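Side-chain contacts in carbonic anhydrase (Trichomonas vaginalis, PDB 6Y04), which probably catalyses the reversible hydration of carbon dioxide to hydrogencarbonate as a zinc-dependent enzyme of the beta class: residues E56-K61 against L80-E85; G66-G71 against S131-D136. One frame throughout, in Å; residues are numbered along the deposited sequence.

Interaction 1. Residues E56-K61 against L80-E85; sequences EATVIK and LVSIYE
Thr-58 on strand 57-61 and Ser-82 on helix 74-85 meet through their hydroxyls: Thr-58 OG1 donates a hydrogen bond to Ser-82 OG across 3.1 Å. The serine oxygen lies close to the rest of the threonine head as well, 3.8 Å from Thr-58 CB and 3.9 Å from Thr-58 CG2, so it touches the side of the branch as well as its polar end. Ile-60, two residues on and on the same side of the strand, brings its terminal CD1 to 4.4 Å from Ser-82 OG.

The torsions set this up. Thr-58 holds OG1 between its backbone N and carbonyl carbon (chi1 54°), which turns the hydroxyl to the helix and lays CG2 beside the backbone N. Ser-82 has OG opposite its carbonyl carbon (chi1 -69°), and from there it also bonds to the backbone O of Ser-78, one helical turn back. That carbonyl can only accept, so the proton of Ser-82 goes to it while its oxygen receives the threonine; the two bonds run in series from the strand side chain to the helix backbone and use the Ser-82 hydroxyl both as acceptor and as donor, among buried residues.

Further out, Thr-58 is fixed by backbone bonds to Ile-32 and Ile-34 of the adjoining strand, and Ile-60 packs on Ile-75, Ser-78 and Leu-79 of the same helix. Met-38 of the second subunit rests against Ser-82, and Thr-40 of that subunit bonds to the backbone O of Ala-57. Val-59 points away from the helix, in keeping with strand alternation. Strand 57-61, helix 74-85 and strand 90-96, which runs parallel to the first with strand 32-36 between them, form a beta-alpha-beta crossover of the alpha/beta fold of beta-class carbonic anhydrases.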
loop_
_atom_site.group_PDB
_atom_site.type_symbol
_atom_site.label_atom_id
_atom_site.label_comp_id
_atom_site.label_asym_id
_atom_site.label_seq_id
_atom_site.Cartn_x
_atom_site.Cartn_y
_atom_site.Cartn_z
ATOM N N GLU A 56 -5.502 2.077 -14.699
ATOM C CA GLU A 56 -4.705 3.186 -15.216
ATOM C C GLU A 56 -3.374 3.330 -14.474
ATOM O O GLU A 56 -2.395 3.770 -15.061
ATOM C CB GLU A 56 -5.481 4.502 -15.136
ATOM C CG GLU A 56 -6.696 4.566 -16.038
ATOM C CD GLU A 56 -7.299 5.958 -16.126
ATOM O OE1 GLU A 56 -7.182 6.743 -15.142
ATOM O OE2 GLU A 56 -7.872 6.268 -17.183
ATOM N N ALA A 57 -3.341 2.983 -13.182
ATOM C CA ALA A 57 -2.166 3.191 -12.348
ATOM C C ALA A 57 -1.981 2.016 -11.393
ATOM O O ALA A 57 -2.933 1.317 -11.074
ATOM C CB ALA A 57 -2.310 4.474 -11.566
ATOM N N THR A 58 -0.748 1.818 -10.920
ATOM C CA THR A 58 -0.537 1.046 -9.706
ATOM C C THR A 58 -0.665 1.999 -8.522
ATOM O O THR A 58 -0.275 3.166 -8.616
ATOM C CB THR A 58 0.816 0.318 -9.714
ATOM O OG1 THR A 58 1.836 1.281 -9.972
ATOM C CG2 THR A 58 0.886 -0.793 -10.738
ATOM N N VAL A 59 -1.225 1.483 -7.420
ATOM C CA VAL A 59 -1.384 2.247 -6.196
ATOM C C VAL A 59 -0.719 1.480 -5.057
ATOM O O VAL A 59 -1.037 0.318 -4.822
ATOM C CB VAL A 59 -2.869 2.555 -5.898
ATOM C CG1 VAL A 59 -3.037 3.346 -4.604
ATOM C CG2 VAL A 59 -3.549 3.267 -7.063
ATOM N N ILE A 60 0.212 2.154 -4.371
ATOM C CA ILE A 60 1.016 1.598 -3.293
ATOM C C ILE A 60 0.645 2.393 -2.048
ATOM O O ILE A 60 0.635 3.615 -2.105
ATOM C CB ILE A 60 2.513 1.751 -3.653
ATOM C CG1 ILE A 60 2.850 1.022 -4.958
ATOM C CG2 ILE A 60 3.423 1.325 -2.508
ATOM C CD1 ILE A 60 3.886 1.705 -5.822
ATOM N N LYS A 61 0.296 1.712 -0.950
ATOM C CA LYS A 61 -0.141 2.408 0.251
ATOM C C LYS A 61 0.519 1.835 1.503
ATOM O O LYS A 61 0.498 0.630 1.734
ATOM C CB LYS A 61 -1.652 2.283 0.461
ATOM C CG LYS A 61 -2.563 2.882 -0.603
ATOM C CD LYS A 61 -3.968 2.962 -0.061
ATOM C CE LYS A 61 -5.020 3.274 -1.094
ATOM N NZ LYS A 61 -6.361 3.224 -0.467
ATOM N N LEU A 80 9.938 -0.539 -8.228
ATOM C CA LEU A 80 10.824 -1.218 -9.166
ATOM C C LEU A 80 10.006 -2.121 -10.085
ATOM O O LEU A 80 10.222 -2.139 -11.298
ATOM C CB LEU A 80 11.893 -2.022 -8.412
ATOM C CG LEU A 80 12.844 -1.204 -7.537
ATOM C CD1 LEU A 80 13.732 -2.105 -6.681
ATOM C CD2 LEU A 80 13.693 -0.262 -8.377
ATOM N N VAL A 81 9.062 -2.857 -9.492
ATOM C CA VAL A 81 8.183 -3.730 -10.249
ATOM C C VAL A 81 7.338 -2.884 -11.201
ATOM O O VAL A 81 7.174 -3.239 -12.367
ATOM C CB VAL A 81 7.311 -4.599 -9.321
ATOM C CG1 VAL A 81 6.302 -5.421 -10.106
ATOM C CG2 VAL A 81 8.167 -5.509 -8.448
ATOM N N SER A 82 6.814 -1.761 -10.698
ATOM C CA SER A 82 5.982 -0.891 -11.514
ATOM C C SER A 82 6.746 -0.453 -12.762
ATOM O O SER A 82 6.213 -0.518 -13.872
ATOM C CB SER A 82 5.490 0.300 -10.728
ATOM O OG SER A 82 4.556 -0.105 -9.739
ATOM N N ILE A 83 8.001 -0.014 -12.569
ATOM C CA ILE A 83 8.758 0.591 -13.657
ATOM C C ILE A 83 9.213 -0.490 -14.635
ATOM O O ILE A 83 8.957 -0.395 -15.835
ATOM C CB ILE A 83 9.952 1.416 -13.133
ATOM C CG1 ILE A 83 9.507 2.589 -12.262
ATOM C CG2 ILE A 83 10.843 1.879 -14.282
ATOM C CD1 ILE A 83 10.610 3.115 -11.369
ATOM N N TYR A 84 9.882 -1.520 -14.097
ATOM C CA TYR A 84 10.660 -2.454 -14.897
ATOM C C TYR A 84 9.776 -3.553 -15.468
ATOM O O TYR A 84 9.953 -3.943 -16.618
ATOM C CB TYR A 84 11.814 -3.011 -14.071
ATOM C CG TYR A 84 12.846 -1.971 -13.725
ATOM C CD1 TYR A 84 13.507 -1.270 -14.720
ATOM C CD2 TYR A 84 13.168 -1.695 -12.405
ATOM C CE1 TYR A 84 14.466 -0.318 -14.412
ATOM C CE2 TYR A 84 14.119 -0.746 -12.076
ATOM C CZ TYR A 84 14.771 -0.059 -13.084
ATOM O OH TYR A 84 15.700 0.884 -12.763
ATOM N N GLU A 85 8.814 -4.021 -14.668
ATOM C CA GLU A 85 7.967 -5.122 -15.087
ATOM C C GLU A 85 6.698 -4.588 -15.753
ATOM O O GLU A 85 6.210 -5.201 -16.695
ATOM C CB GLU A 85 7.703 -6.086 -13.925
ATOM C CG GLU A 85 7.561 -7.540 -14.366
ATOM C CD GLU A 85 8.834 -8.363 -14.594
ATOM O OE1 GLU A 85 9.958 -7.804 -14.539
ATOM O OE2 GLU A 85 8.707 -9.589 -14.819
#

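Interaction 2. Residues G66-G71 against S131-D136; sequences GIWTTG and SKWVDD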
loop_
_atom_site.group_PDB
_atom_site.type_symbol
_atom_site.label_atom_id
_atom_site.label_comp_id
_atom_site.label_asym_id
_atom_site.label_seq_id
_atom_site.Cartn_x
_atom_site.Cartn_y
_atom_site.Cartn_z
ATOM N N GLY A 66 5.786 6.843 3.259
ATOM C CA GLY A 66 7.138 7.354 3.404
ATOM C C GLY A 66 8.181 6.439 2.769
ATOM O O GLY A 66 8.097 5.214 2.868
ATOM N N ILE A 67 9.145 7.067 2.089
ATOM C CA ILE A 67 10.391 6.419 1.719
ATOM C C ILE A 67 11.506 7.200 2.401
ATOM O O ILE A 67 11.777 8.343 2.044
ATOM C CB ILE A 67 10.579 6.381 0.185
ATOM C CG1 ILE A 67 9.404 5.708 -0.529
ATOM C CG2 ILE A 67 11.911 5.751 -0.193
ATOM C CD1 ILE A 67 8.257 6.649 -0.836
ATOM N N TRP A 68 12.124 6.582 3.407
ATOM C CA TRP A 68 13.224 7.209 4.116
ATOM C C TRP A 68 14.542 6.536 3.737
ATOM O O TRP A 68 15.613 7.061 4.038
ATOM C CB TRP A 68 12.971 7.217 5.632
ATOM C CG TRP A 68 12.491 5.914 6.205
ATOM C CD1 TRP A 68 11.196 5.552 6.434
ATOM C CD2 TRP A 68 13.295 4.798 6.641
ATOM N NE1 TRP A 68 11.137 4.294 6.971
ATOM C CE2 TRP A 68 12.407 3.805 7.115
ATOM C CE3 TRP A 68 14.674 4.536 6.684
ATOM C CZ2 TRP A 68 12.854 2.580 7.621
ATOM C CZ3 TRP A 68 15.120 3.323 7.171
ATOM C CH2 TRP A 68 14.216 2.359 7.634
ATOM N N THR A 69 14.448 5.380 3.065
ATOM C CA THR A 69 15.605 4.563 2.732
ATOM C C THR A 69 15.986 4.758 1.267
ATOM O O THR A 69 15.123 5.039 0.430
ATOM C CB THR A 69 15.329 3.076 3.013
ATOM O OG1 THR A 69 16.570 2.375 2.928
ATOM C CG2 THR A 69 14.341 2.451 2.051
ATOM N N THR A 70 17.283 4.599 0.974
ATOM C CA THR A 70 17.743 4.485 -0.406
ATOM C C THR A 70 18.173 3.047 -0.712
ATOM O O THR A 70 18.724 2.777 -1.775
ATOM C CB THR A 70 18.788 5.545 -0.785
ATOM O OG1 THR A 70 20.028 5.195 -0.166
ATOM C CG2 THR A 70 18.377 6.962 -0.432
ATOM N N GLY A 71 17.905 2.130 0.226
ATOM C CA GLY A 71 17.978 0.699 -0.022
ATOM C C GLY A 71 16.648 0.168 -0.560
ATOM O O GLY A 71 16.040 0.773 -1.442
ATOM N N SER A 131 11.695 3.507 15.031
ATOM C CA SER A 131 11.908 4.944 15.116
ATOM C C SER A 131 12.018 5.569 13.724
ATOM O O SER A 131 11.603 6.710 13.506
ATOM C CB SER A 131 13.130 5.229 15.952
ATOM O OG SER A 131 13.539 6.577 15.802
ATOM N N LYS A 132 12.565 4.794 12.783
ATOM C CA LYS A 132 12.883 5.292 11.456
ATOM C C LYS A 132 11.611 5.577 10.659
ATOM O O LYS A 132 11.630 6.397 9.747
ATOM C CB LYS A 132 13.887 4.357 10.782
ATOM C CG LYS A 132 15.305 4.551 11.311
ATOM C CD LYS A 132 16.230 3.375 11.110
ATOM C CE LYS A 132 17.592 3.614 11.730
ATOM N NZ LYS A 132 18.512 2.476 11.492
ATOM N N TRP A 133 10.500 4.929 11.044
ATOM C CA TRP A 133 9.207 5.124 10.399
ATOM C C TRP A 133 8.407 6.239 11.074
ATOM O O TRP A 133 7.856 7.112 10.399
ATOM C CB TRP A 133 8.393 3.821 10.384
ATOM C CG TRP A 133 8.687 2.867 9.265
ATOM C CD1 TRP A 133 8.107 2.846 8.030
ATOM C CD2 TRP A 133 9.601 1.756 9.297
ATOM N NE1 TRP A 133 8.609 1.815 7.286
ATOM C CE2 TRP A 133 9.527 1.125 8.033
ATOM C CE3 TRP A 133 10.480 1.234 10.260
ATOM C CZ2 TRP A 133 10.305 0.011 7.711
ATOM C CZ3 TRP A 133 11.242 0.127 9.943
ATOM C CH2 TRP A 133 11.154 -0.474 8.683
ATOM N N VAL A 134 8.328 6.188 12.410
ATOM C CA VAL A 134 7.302 6.942 13.119
ATOM C C VAL A 134 7.861 8.242 13.699
ATOM O O VAL A 134 7.150 9.246 13.733
ATOM C CB VAL A 134 6.548 6.084 14.160
ATOM C CG1 VAL A 134 5.807 4.930 13.491
ATOM C CG2 VAL A 134 7.461 5.579 15.268
ATOM N N ASP A 135 9.121 8.224 14.147
ATOM C CA ASP A 135 9.702 9.387 14.798
ATOM C C ASP A 135 10.240 10.369 13.760
ATOM O O ASP A 135 10.174 11.579 13.961
ATOM C CB ASP A 135 10.752 8.980 15.833
ATOM C CG ASP A 135 10.157 8.266 17.030
ATOM O OD1 ASP A 135 9.021 8.611 17.411
ATOM O OD2 ASP A 135 10.836 7.371 17.570
ATOM N N ASP A 136 10.760 9.831 12.650
ATOM C CA ASP A 136 11.324 10.656 11.593
ATOM C C ASP A 136 10.211 11.359 10.815
ATOM O O ASP A 136 10.475 12.355 10.144
ATOM C CB ASP A 136 12.325 9.874 10.736
ATOM C CG ASP A 136 13.538 9.386 11.520
ATOM O OD1 ASP A 136 13.739 9.878 12.651
ATOM O OD2 ASP A 136 14.271 8.512 10.998
#
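An edge-to-face tryptophan pair at the subunit interface joins Trp-68 to Trp-133. The NE1 and CZ2 side of the Trp-68 indole stands on the face of Trp-133, the planes at 87° and the five-membered ring centroids 4.6 Å apart. Trp-68 NE1 comes to 3.5 Å from Trp-133 CD1, and further along the same edge Trp-68 CZ2 lies 3.6 Å from Trp-133 CZ2. Lys-132 meets one broad face of Trp-68 in two ways. Its backbone O sits over the five-membered ring, 3.4 Å from Trp-68 CD1, while its CB makes a CH-pi contact 3.7 Å from the centroid of the six-membered ring, 11° off the normal. The last residues of helix 120-134 are thus packed against the loop between strand 57-61 and helix 74-85. Beyond CG the lysine chain is extended; CD still skirts the rim of the six-membered ring at CZ3 and CH2, and the amine then leads away. On the opposite face of Trp-68 lies Thr-69 CB; Thr-69 OG1 accepts from Gly-71 N at 3.0 Å, closing an ST turn within the loop. Trp-133 NE1 is hydrogen-bonded to Asp-74 of the second subunit, and Val-77 of that subunit packs against the same indole.

Interactions 1 and 2 have centres 20 Å apart, and their nearest atoms stay about 6 Å from each other. They are nevertheless linked by sequence: strand 57-61 leads into loop 66-71, which leads into helix 74-85. Neither supplies a ligand to the zinc ion, which is held by Cys-37, His-96 and Cys-99; the side chain of Ile-60 lies about 13 Å from the metal and that of Trp-133 about 12 Å. Both contacts reach the second subunit. Helix 74-85, paired with the strand in interaction 1, offers Asp-74 and Val-77 from its other copy to Trp-133 in interaction 2, so one helix serves both the crossover and the dimer interface.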